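Local coordinates for protein adenylate cyclase (Hippeastrum hybrid cultivar, PDB 6YP4) that probably hydrolyses inorganic triphosphate as a metal-dependent CYTH-family phosphatase, despite its name, and binds a GTP analogue together with magnesium, at residues 55-68 / 79-92. Numbering follows the deposited sequence.
With MG (magnesium ion), chain D; MG (magnesium ion), chain C; GCP (phosphomethylphosphonic acid guanylate ester), chain B.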
ATOM      1  N   PHE A  55       9.665   9.839  -6.844  1.00 23.03           N
ATOM      2  CA  PHE A  55      10.523   8.739  -7.265  1.00 27.93           C
ATOM      3  C   PHE A  55      10.880   7.885  -6.056  1.00 28.11           C
ATOM      4  O   PHE A  55      11.253   8.426  -5.009  1.00 25.99           O
ATOM      5  CB  PHE A  55      11.796   9.278  -7.933  1.00 26.24           C
ATOM      6  CG  PHE A  55      11.530  10.096  -9.165  1.00 30.41           C
ATOM      7  CD1 PHE A  55      11.235   9.487 -10.369  1.00 28.49           C
ATOM      8  CD2 PHE A  55      11.580  11.472  -9.116  1.00 22.07           C
ATOM      9  CE1 PHE A  55      10.982  10.244 -11.508  1.00 26.34           C
ATOM     10  CE2 PHE A  55      11.325  12.236 -10.245  1.00 25.34           C
ATOM     11  CZ  PHE A  55      11.033  11.626 -11.440  1.00 30.32           C
ATOM     12  N   TYR A  56      10.754   6.559  -6.192  1.00 18.48           N
ATOM     13  CA  TYR A  56      11.112   5.615  -5.135  1.00 19.60           C
ATOM     14  C   TYR A  56      12.477   5.003  -5.432  1.00 28.97           C
ATOM     15  O   TYR A  56      12.735   4.567  -6.562  1.00 32.00           O
ATOM     16  CB  TYR A  56      10.066   4.487  -4.988  1.00 20.83           C
ATOM     17  CG  TYR A  56       8.738   4.919  -4.344  1.00 22.03           C
ATOM     18  CD1 TYR A  56       7.773   5.588  -5.076  1.00 24.22           C
ATOM     19  CD2 TYR A  56       8.461   4.643  -3.011  1.00 19.00           C
ATOM     20  CE1 TYR A  56       6.565   5.973  -4.505  1.00 27.80           C
ATOM     21  CE2 TYR A  56       7.242   5.019  -2.430  1.00 25.00           C
ATOM     22  CZ  TYR A  56       6.303   5.683  -3.187  1.00 25.49           C
ATOM     23  OH  TYR A  56       5.096   6.073  -2.623  1.00 37.29           O
ATOM     24  N   ASP A  57      13.345   4.983  -4.414  1.00 26.73           N
ATOM     25  CA  ASP A  57      14.671   4.336  -4.430  1.00 28.26           C
ATOM     26  C   ASP A  57      15.430   4.808  -5.667  1.00 30.09           C
ATOM     27  O   ASP A  57      15.511   6.021  -5.910  1.00 29.67           O
ATOM     28  CB  ASP A  57      14.504   2.825  -4.318  1.00 31.47           C
ATOM     29  CG  ASP A  57      13.810   2.415  -3.056  1.00 29.42           C
ATOM     30  OD1 ASP A  57      13.905   3.160  -2.063  1.00 31.21           O
ATOM     31  OD2 ASP A  57      13.174   1.346  -3.052  1.00 39.12           O
ATOM     32  N   ALA A  58      15.981   3.906  -6.470  1.00 28.08           N
ATOM     33  CA  ALA A  58      16.818   4.287  -7.595  1.00 27.69           C
ATOM     34  C   ALA A  58      15.986   4.250  -8.877  1.00 31.37           C
ATOM     35  O   ALA A  58      16.175   3.419  -9.762  1.00 32.86           O
ATOM     36  CB  ALA A  58      18.038   3.377  -7.677  1.00 30.27           C
ATOM     37  N   ASN A  59      15.057   5.200  -8.961  1.00 25.31           N
ATOM     38  CA  ASN A  59      14.149   5.300 -10.106  1.00 29.54           C
ATOM     39  C   ASN A  59      13.395   3.994 -10.331  1.00 32.47           C
ATOM     40  O   ASN A  59      13.141   3.598 -11.467  1.00 41.60           O
ATOM     41  CB  ASN A  59      14.907   5.697 -11.369  1.00 35.68           C
ATOM     42  CG  ASN A  59      14.155   6.689 -12.199  1.00 44.16           C
ATOM     43  OD1 ASN A  59      13.496   7.574 -11.666  1.00 38.99           O
ATOM     44  ND2 ASN A  59      14.246   6.552 -13.522  1.00 53.51           N
ATOM     45  N   ALA A  60      13.048   3.316  -9.234  1.00 27.34           N
ATOM     46  CA  ALA A  60      12.403   2.009  -9.300  1.00 32.43           C
ATOM     47  C   ALA A  60      10.903   2.114  -9.565  1.00 35.59           C
ATOM     48  O   ALA A  60      10.331   1.269 -10.264  1.00 31.27           O
ATOM     49  CB  ALA A  60      12.655   1.267  -7.991  1.00 26.69           C
ATOM     50  N   LYS A  61      10.257   3.133  -8.997  1.00 29.75           N
ATOM     51  CA  LYS A  61       8.816   3.345  -9.063  1.00 23.59           C
ATOM     52  C   LYS A  61       8.560   4.854  -9.075  1.00 29.90           C
ATOM     53  O   LYS A  61       9.349   5.625  -8.523  1.00 24.87           O
ATOM     54  CB  LYS A  61       8.132   2.640  -7.877  1.00 28.16           C
ATOM     55  CG  LYS A  61       6.765   3.156  -7.503  1.00 29.25           C
ATOM     56  CD  LYS A  61       6.027   2.165  -6.606  1.00 40.31           C
ATOM     57  CE  LYS A  61       6.395   2.297  -5.146  1.00 48.34           C
ATOM     58  NZ  LYS A  61       5.681   1.247  -4.343  1.00 47.97           N
ATOM     59  N   CYS A  62       7.486   5.276  -9.747  1.00 27.27           N
ATOM     60  CA  CYS A  62       7.158   6.695  -9.908  1.00 29.67           C
ATOM     61  C   CYS A  62       5.661   6.896  -9.740  1.00 30.81           C
ATOM     62  O   CYS A  62       4.861   6.153 -10.327  1.00 28.52           O
ATOM     63  CB  CYS A  62       7.602   7.220 -11.289  1.00 28.15           C
ATOM     64  SG  CYS A  62       7.452   9.047 -11.506  1.00 24.11           S
ATOM     65  N   VAL A  63       5.271   7.906  -8.965  1.00 22.21           N
ATOM     66  CA  VAL A  63       3.863   8.185  -8.699  1.00 25.55           C
ATOM     67  C   VAL A  63       3.575   9.658  -8.968  1.00 28.83           C
ATOM     68  O   VAL A  63       4.259  10.539  -8.428  1.00 25.96           O
ATOM     69  CB  VAL A  63       3.464   7.816  -7.253  1.00 29.28           C
ATOM     70  CG1 VAL A  63       1.974   8.131  -7.016  1.00 22.22           C
ATOM     71  CG2 VAL A  63       3.752   6.321  -6.953  1.00 24.26           C
ATOM     72  N   LEU A  64       2.548   9.926  -9.777  1.00 25.39           N
ATOM     73  CA  LEU A  64       2.089  11.284 -10.067  1.00 35.56           C
ATOM     74  C   LEU A  64       0.844  11.587  -9.250  1.00 36.14           C
ATOM     75  O   LEU A  64      -0.039  10.735  -9.133  1.00 29.58           O
ATOM     76  CB  LEU A  64       1.792  11.447 -11.566  1.00 29.16           C
ATOM     77  CG  LEU A  64       1.128  12.708 -12.108  1.00 31.30           C
ATOM     78  CD1 LEU A  64       2.142  13.864 -12.095  1.00 21.79           C
ATOM     79  CD2 LEU A  64       0.647  12.457 -13.528  1.00 33.14           C
ATOM     80  N   SER A  65       0.766  12.795  -8.678  1.00 23.80           N
ATOM     81  CA  SER A  65      -0.399  13.102  -7.852  1.00 23.80           C
ATOM     82  C   SER A  65      -0.784  14.572  -7.927  1.00 37.74           C
ATOM     83  O   SER A  65       0.077  15.456  -8.000  1.00 31.56           O
ATOM     84  CB  SER A  65      -0.174  12.734  -6.381  1.00 30.96           C
ATOM     85  OG  SER A  65       0.924  13.422  -5.826  1.00 39.20           O
ATOM     86  N   LEU A  66      -2.089  14.823  -7.879  1.00 30.06           N
ATOM     87  CA  LEU A  66      -2.622  16.164  -7.686  1.00 39.20           C
ATOM     88  C   LEU A  66      -3.364  16.178  -6.358  1.00 32.34           C
ATOM     89  O   LEU A  66      -4.254  15.354  -6.139  1.00 34.71           O
ATOM     90  CB  LEU A  66      -3.539  16.569  -8.843  1.00 36.62           C
ATOM     91  CG  LEU A  66      -4.220  17.937  -8.726  1.00 37.03           C
ATOM     92  CD1 LEU A  66      -3.169  19.052  -8.769  1.00 34.24           C
ATOM     93  CD2 LEU A  66      -5.213  18.108  -9.847  1.00 34.70           C
ATOM     94  N   LYS A  67      -2.973  17.072  -5.457  1.00 28.17           N
ATOM     95  CA  LYS A  67      -3.618  17.192  -4.152  1.00 33.21           C
ATOM     96  C   LYS A  67      -4.164  18.603  -3.985  1.00 43.46           C
ATOM     97  O   LYS A  67      -3.448  19.578  -4.232  1.00 39.95           O
ATOM     98  CB  LYS A  67      -2.648  16.881  -3.025  1.00 31.07           C
ATOM     99  CG  LYS A  67      -2.356  15.423  -2.830  1.00 41.35           C
ATOM    100  CD  LYS A  67      -1.105  15.276  -2.005  1.00 45.65           C
ATOM    101  CE  LYS A  67      -1.120  14.012  -1.177  1.00 52.21           C
ATOM    102  NZ  LYS A  67      -0.887  14.352   0.248  1.00 54.25           N
ATOM    103  N   SER A  68      -5.416  18.715  -3.539  1.00 47.51           N
ATOM    104  CA  SER A  68      -6.137  19.974  -3.606  1.00 52.97           C
ATOM    105  C   SER A  68      -6.865  20.269  -2.304  1.00 59.03           C
ATOM    106  O   SER A  68      -7.445  19.373  -1.682  1.00 54.11           O
ATOM    107  CB  SER A  68      -7.140  19.966  -4.757  1.00 49.29           C
ATOM    108  OG  SER A  68      -6.472  19.788  -5.992  1.00 63.53           O
ATOM    109  N   VAL A  79      -7.883  15.682   2.673  1.00 44.26           N
ATOM    110  CA  VAL A  79      -7.391  16.306   1.444  1.00 42.49           C
ATOM    111  C   VAL A  79      -7.994  15.588   0.237  1.00 47.38           C
ATOM    112  O   VAL A  79      -8.219  14.375   0.267  1.00 38.15           O
ATOM    113  CB  VAL A  79      -5.840  16.334   1.406  1.00 42.55           C
ATOM    114  CG1 VAL A  79      -5.247  14.940   1.220  1.00 39.14           C
ATOM    115  CG2 VAL A  79      -5.333  17.292   0.324  1.00 43.24           C
ATOM    116  N   GLU A  80      -8.287  16.357  -0.815  1.00 44.92           N
ATOM    117  CA  GLU A  80      -8.717  15.815  -2.099  1.00 50.78           C
ATOM    118  C   GLU A  80      -7.485  15.468  -2.922  1.00 51.85           C
ATOM    119  O   GLU A  80      -6.649  16.337  -3.187  1.00 48.20           O
ATOM    120  CB  GLU A  80      -9.579  16.819  -2.860  1.00 54.56           C
ATOM    121  CG  GLU A  80     -10.912  17.121  -2.237  1.00 60.01           C
ATOM    122  CD  GLU A  80     -11.567  18.328  -2.880  1.00 72.47           C
ATOM    123  OE1 GLU A  80     -11.902  19.289  -2.150  1.00 72.32           O
ATOM    124  OE2 GLU A  80     -11.722  18.322  -4.121  1.00 75.50           O
ATOM    125  N   GLU A  81      -7.372  14.213  -3.344  1.00 44.02           N
ATOM    126  CA  GLU A  81      -6.204  13.805  -4.103  0.51 40.81           C
ATOM    127  C   GLU A  81      -6.610  12.856  -5.222  1.00 44.70           C
ATOM    128  O   GLU A  81      -7.662  12.211  -5.183  1.00 37.21           O
ATOM    129  CB  GLU A  81      -5.135  13.162  -3.200  0.51 42.09           C
ATOM    130  CG  GLU A  81      -5.220  11.650  -3.029  0.51 44.96           C
ATOM    131  CD  GLU A  81      -4.416  11.153  -1.820  0.51 49.52           C
ATOM    132  OE1 GLU A  81      -3.742  11.983  -1.172  0.51 55.97           O
ATOM    133  OE2 GLU A  81      -4.469   9.943  -1.502  0.51 44.03           O
ATOM    134  N   ASP A  82      -5.765  12.811  -6.239  1.00 40.89           N
ATOM    135  CA  ASP A  82      -5.904  11.863  -7.336  1.00 32.71           C
ATOM    136  C   ASP A  82      -4.478  11.516  -7.717  1.00 36.86           C
ATOM    137  O   ASP A  82      -3.677  12.426  -7.958  1.00 39.84           O
ATOM    138  CB  ASP A  82      -6.673  12.466  -8.513  1.00 38.99           C
ATOM    139  CG  ASP A  82      -7.034  11.432  -9.561  1.00 43.66           C
ATOM    140  OD1 ASP A  82      -6.826  10.235  -9.290  1.00 32.11           O
ATOM    141  OD2 ASP A  82      -7.522  11.806 -10.644  1.00 46.60           O
ATOM    142  N   GLU A  83      -4.127  10.230  -7.678  1.00 34.44           N
ATOM    143  CA  GLU A  83      -2.761   9.852  -8.000  1.00 30.24           C
ATOM    144  C   GLU A  83      -2.717   8.524  -8.745  1.00 31.78           C
ATOM    145  O   GLU A  83      -3.673   7.741  -8.745  1.00 29.16           O
ATOM    146  CB  GLU A  83      -1.873   9.803  -6.746  1.00 31.55           C
ATOM    147  CG  GLU A  83      -2.250   8.784  -5.724  1.00 46.88           C
ATOM    148  CD  GLU A  83      -1.228   8.680  -4.589  1.00 53.75           C
ATOM    149  OE1 GLU A  83      -1.326   7.713  -3.801  1.00 53.60           O
ATOM    150  OE2 GLU A  83      -0.333   9.556  -4.481  1.00 41.49           O
ATOM    151  N   GLU A  84      -1.578   8.283  -9.392  1.00 23.17           N
ATOM    152  CA  GLU A  84      -1.446   7.127 -10.271  1.00 23.55           C
ATOM    153  C   GLU A  84       0.029   6.892 -10.525  1.00 24.89           C
ATOM    154  O   GLU A  84       0.810   7.850 -10.637  1.00 22.93           O
ATOM    155  CB  GLU A  84      -2.185   7.336 -11.606  1.00 22.27           C
ATOM    156  CG  GLU A  84      -2.366   6.024 -12.382  1.00 24.13           C
ATOM    157  CD  GLU A  84      -3.137   6.163 -13.669  1.00 34.62           C
ATOM    158  OE1 GLU A  84      -3.177   7.257 -14.259  1.00 32.25           O
ATOM    159  OE2 GLU A  84      -3.764   5.161 -14.052  1.00 34.18           O
ATOM    160  N   GLU A  85       0.408   5.620 -10.571  1.00 22.82           N
ATOM    161  CA  GLU A  85       1.775   5.270 -10.917  0.60 21.11           C
ATOM    162  C   GLU A  85       2.014   5.519 -12.396  1.00 31.19           C
ATOM    163  O   GLU A  85       1.127   5.302 -13.228  1.00 25.10           O
ATOM    164  CB  GLU A  85       2.070   3.809 -10.575  0.60 25.08           C
ATOM    165  CG  GLU A  85       2.267   3.562  -9.090  0.60 18.40           C
ATOM    166  CD  GLU A  85       2.864   2.197  -8.786  0.60 27.89           C
ATOM    167  OE1 GLU A  85       3.052   1.894  -7.588  0.60 27.99           O
ATOM    168  OE2 GLU A  85       3.134   1.424  -9.737  0.60 23.74           O
ATOM    169  N   ILE A  86       3.219   6.010 -12.721  1.00 26.18           N
ATOM    170  CA  ILE A  86       3.608   6.276 -14.105  1.00 25.94           C
ATOM    171  C   ILE A  86       4.992   5.684 -14.373  1.00 25.88           C
ATOM    172  O   ILE A  86       5.701   5.253 -13.465  1.00 28.39           O
ATOM    173  CB  ILE A  86       3.594   7.786 -14.445  1.00 27.65           C
ATOM    174  CG1 ILE A  86       4.639   8.545 -13.626  1.00 21.77           C
ATOM    175  CG2 ILE A  86       2.220   8.384 -14.225  1.00 26.89           C
ATOM    176  CD1 ILE A  86       4.959   9.912 -14.187  1.00 22.44           C
ATOM    177  N   ASP A  87       5.356   5.646 -15.650  1.00 27.62           N
ATOM    178  CA  ASP A  87       6.657   5.112 -16.060  1.00 23.46           C
ATOM    179  C   ASP A  87       7.743   6.060 -15.517  1.00 29.83           C
ATOM    180  O   ASP A  87       7.711   7.247 -15.839  1.00 29.31           O
ATOM    181  CB  ASP A  87       6.672   5.001 -17.584  1.00 30.56           C
ATOM    182  CG  ASP A  87       8.004   4.548 -18.159  1.00 30.16           C
ATOM    183  OD1 ASP A  87       9.052   4.577 -17.478  1.00 34.58           O
ATOM    184  OD2 ASP A  87       7.978   4.148 -19.334  1.00 38.52           O
ATOM    185  N   PRO A  88       8.663   5.578 -14.672  1.00 25.83           N
ATOM    186  CA  PRO A  88       9.680   6.511 -14.124  1.00 29.84           C
ATOM    187  C   PRO A  88      10.453   7.221 -15.196  1.00 29.92           C
ATOM    188  O   PRO A  88      10.892   8.361 -14.972  1.00 28.14           O
ATOM    189  CB  PRO A  88      10.598   5.605 -13.291  1.00 23.65           C
ATOM    190  CG  PRO A  88       9.741   4.365 -12.997  1.00 24.34           C
ATOM    191  CD  PRO A  88       8.862   4.201 -14.214  1.00 29.21           C
ATOM    192  N   GLN A  89      10.623   6.599 -16.365  1.00 23.59           N
ATOM    193  CA  GLN A  89      11.345   7.283 -17.427  1.00 27.81           C
ATOM    194  C   GLN A  89      10.615   8.548 -17.839  1.00 31.71           C
ATOM    195  O   GLN A  89      11.251   9.576 -18.102  1.00 34.46           O
ATOM    196  CB  GLN A  89      11.553   6.359 -18.627  1.00 36.29           C
ATOM    197  CG  GLN A  89      12.494   5.176 -18.353  1.00 63.49           C
ATOM    198  CD  GLN A  89      13.740   5.581 -17.548  1.00 83.92           C
ATOM    199  OE1 GLN A  89      14.110   4.918 -16.573  1.00 90.62           O
ATOM    200  NE2 GLN A  89      14.407   6.652 -17.976  1.00 88.15           N
ATOM    201  N   ILE A  90       9.277   8.500 -17.887  1.00 25.97           N
ATOM    202  CA  ILE A  90       8.504   9.683 -18.252  1.00 27.04           C
ATOM    203  C   ILE A  90       8.579  10.722 -17.140  1.00 28.63           C
ATOM    204  O   ILE A  90       8.767  11.914 -17.405  1.00 31.44           O
ATOM    205  CB  ILE A  90       7.043   9.314 -18.570  1.00 30.72           C
ATOM    206  CG1 ILE A  90       6.959   8.392 -19.786  1.00 29.14           C
ATOM    207  CG2 ILE A  90       6.198  10.578 -18.805  1.00 27.13           C
ATOM    208  CD1 ILE A  90       5.565   7.793 -19.991  1.00 37.40           C
ATOM    209  N   GLY A  91       8.419  10.289 -15.881  1.00 26.03           N
ATOM    210  CA  GLY A  91       8.616  11.204 -14.758  1.00 25.19           C
ATOM    211  C   GLY A  91       9.930  11.958 -14.836  1.00 30.75           C
ATOM    212  O   GLY A  91       9.985  13.162 -14.555  1.00 31.59           O
ATOM    213  N   GLN A  92      11.008  11.264 -15.225  1.00 25.58           N
ATOM    214  CA  GLN A  92      12.305  11.929 -15.358  1.00 31.18           C
ATOM    215  C   GLN A  92      12.339  12.876 -16.552  1.00 34.29           C
ATOM    216  O   GLN A  92      12.962  13.947 -16.477  1.00 31.70           O
ATOM    217  CB  GLN A  92      13.427  10.896 -15.470  1.00 23.69           C
ATOM    218  CG  GLN A  92      13.717  10.094 -14.176  1.00 22.47           C
ATOM    219  CD  GLN A  92      14.382  10.930 -13.093  1.00 31.08           C
ATOM    220  OE1 GLN A  92      14.774  12.064 -13.332  1.00 29.39           O
ATOM    221  NE2 GLN A  92      14.546  10.358 -11.911  1.00 21.50           N
TER
HETATM  222 MG    MG D 303      -2.014  11.398  -2.834  1.00 92.91          MG
HETATM  223 MG    MG C 302      -2.948  11.032   0.706  1.00 84.27          MG
HETATM  224  PG  GCP B 301       2.050  12.983   3.588  1.00 63.84           P
HETATM  225  O1G GCP B 301       1.831  13.315   5.034  1.00 64.16           O
HETATM  226  O2G GCP B 301       3.518  12.740   3.316  1.00 55.15           O
HETATM  227  O3G GCP B 301       1.542  14.114   2.727  1.00 72.85           O
HETATM  228  C3B GCP B 301       1.118  11.457   3.213  1.00 51.60           C
HETATM  229  PB  GCP B 301       1.314  11.080   1.408  1.00 51.64           P
HETATM  230  O1B GCP B 301       1.268  12.316   0.558  1.00 43.23           O
HETATM  231  O2B GCP B 301       2.565  10.273   1.162  1.00 47.02           O
HETATM  232  O3A GCP B 301       0.012  10.152   1.028  1.00 66.06           O
HETATM  233  PA  GCP B 301      -0.009   9.342  -0.402  1.00 85.82           P
HETATM  234  O1A GCP B 301      -1.408   9.501  -0.971  1.00 95.47           O
HETATM  235  O2A GCP B 301       1.000  10.001  -1.318  1.00 94.49           O
HETATM  236  O5' GCP B 301       0.418   7.726  -0.159  1.00 69.06           O
HETATM  237  C5' GCP B 301       0.477   7.229   1.172  1.00 64.51           C
HETATM  238  C4' GCP B 301      -0.963   7.191   1.840  1.00 68.33           C
HETATM  239  O4' GCP B 301      -2.075   6.598   0.921  1.00 61.93           O
HETATM  240  C3' GCP B 301      -0.928   6.421   2.859  1.00 71.52           C
HETATM  241  O3' GCP B 301      -1.654   7.023   3.960  1.00 75.75           O
HETATM  242  C2' GCP B 301      -1.557   4.939   2.391  1.00 72.32           C
HETATM  243  O2' GCP B 301      -2.401   4.326   3.437  1.00 62.66           O
HETATM  244  C1' GCP B 301      -2.183   5.080   1.287  1.00 65.36           C
HETATM  245  N9  GCP B 301      -1.533   4.222   0.217  1.00 72.08           N
HETATM  246  C8  GCP B 301      -0.631   4.748  -0.620  1.00 72.62           C
HETATM  247  N7  GCP B 301      -0.211   3.789  -1.466  1.00 63.69           N
HETATM  248  C5  GCP B 301      -0.858   2.657  -1.147  1.00 67.05           C
HETATM  249  C6  GCP B 301      -0.813   1.373  -1.686  1.00 64.40           C
HETATM  250  O6  GCP B 301      -0.097   1.138  -2.601  1.00 70.34           O
HETATM  251  N1  GCP B 301      -1.576   0.408  -1.173  1.00 61.34           N
HETATM  252  C2  GCP B 301      -2.398   0.679  -0.123  1.00 58.69           C
HETATM  253  N2  GCP B 301      -3.186  -0.455   0.355  1.00 60.80           N
HETATM  254  N3  GCP B 301      -2.442   1.932   0.405  1.00 69.48           N
HETATM  255  C4  GCP B 301      -1.672   2.921  -0.109  1.00 71.59           C
HETATM  256  O   HOH W   1      16.537   4.890 -14.699  1.00 57.87           O
HETATM  257  O   HOH W   2       3.920  -0.260  -6.189  1.00 43.94           O
HETATM  258  O   HOH W   3       6.263   3.388 -11.500  1.00 22.91           O
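Lys-67 and Glu-81 lie alongside each other on neighbouring strands of an antiparallel beta hairpin, 61-68 against 79-86, in the curled sheet of the CYTH fold, both reaching from one sheet face toward the nucleotide. The Lys-67 CB lies near the Glu-80 carbonyl oxygen; CG, turned anti to its own carbonyl carbon (chi1 -76°), packs on Glu-81 CB at 3.6 Å; CE passes Glu-81 OE1 at 3.3 Å; and NZ, after a bend at chi4, donates to O1B of the GTP analogue at 3.0 Å. Glu-81 OE1 binds the magnesium ion of chain C at 2.2 Å; its 2.5 Å approach to that of chain D is doubtful, since that ion also sits improbably close to the carboxylate carbon. The strand pair thus delivers a cation and a metal-bound carboxylate to the same phosphate chain. Glu-83, on this same face, packs its CB against Ser-65 CB; its OE1 is salt-bridged to Arg-141 of the second subunit. Arg-52, Arg-54 and Arg-137 also grip the nucleotide.

Main-chain bonds join Leu-64 to Glu-84, Leu-66 to Asp-82 and Ser-68 to Glu-80, each in both directions. The opposite face carries Leu-64 and Leu-66, which pack on Ile-110 of helix 109-118, while Asp-82 pairs with Arg-109 and Arg-113.

Farther along, Ile-86 N still donates to Cys-62 O, but the return path from Cys-62 N to Ile-86 O runs through water 3; Cys-62 SG rests on Ile-86 CG1 (3.6 Å). Helix 88-92 then begins, N-capped by Asp-87 through Gln-89 N, and Pro-88 CB packs against Asn-59. Last comes Gln-92: its amide stacks over one face of the Phe-55 ring, planes 20° apart, and NE2 donates almost straight to Asn-59 OD1 at 3.0 Å, arriving from above that carbonyl's plane.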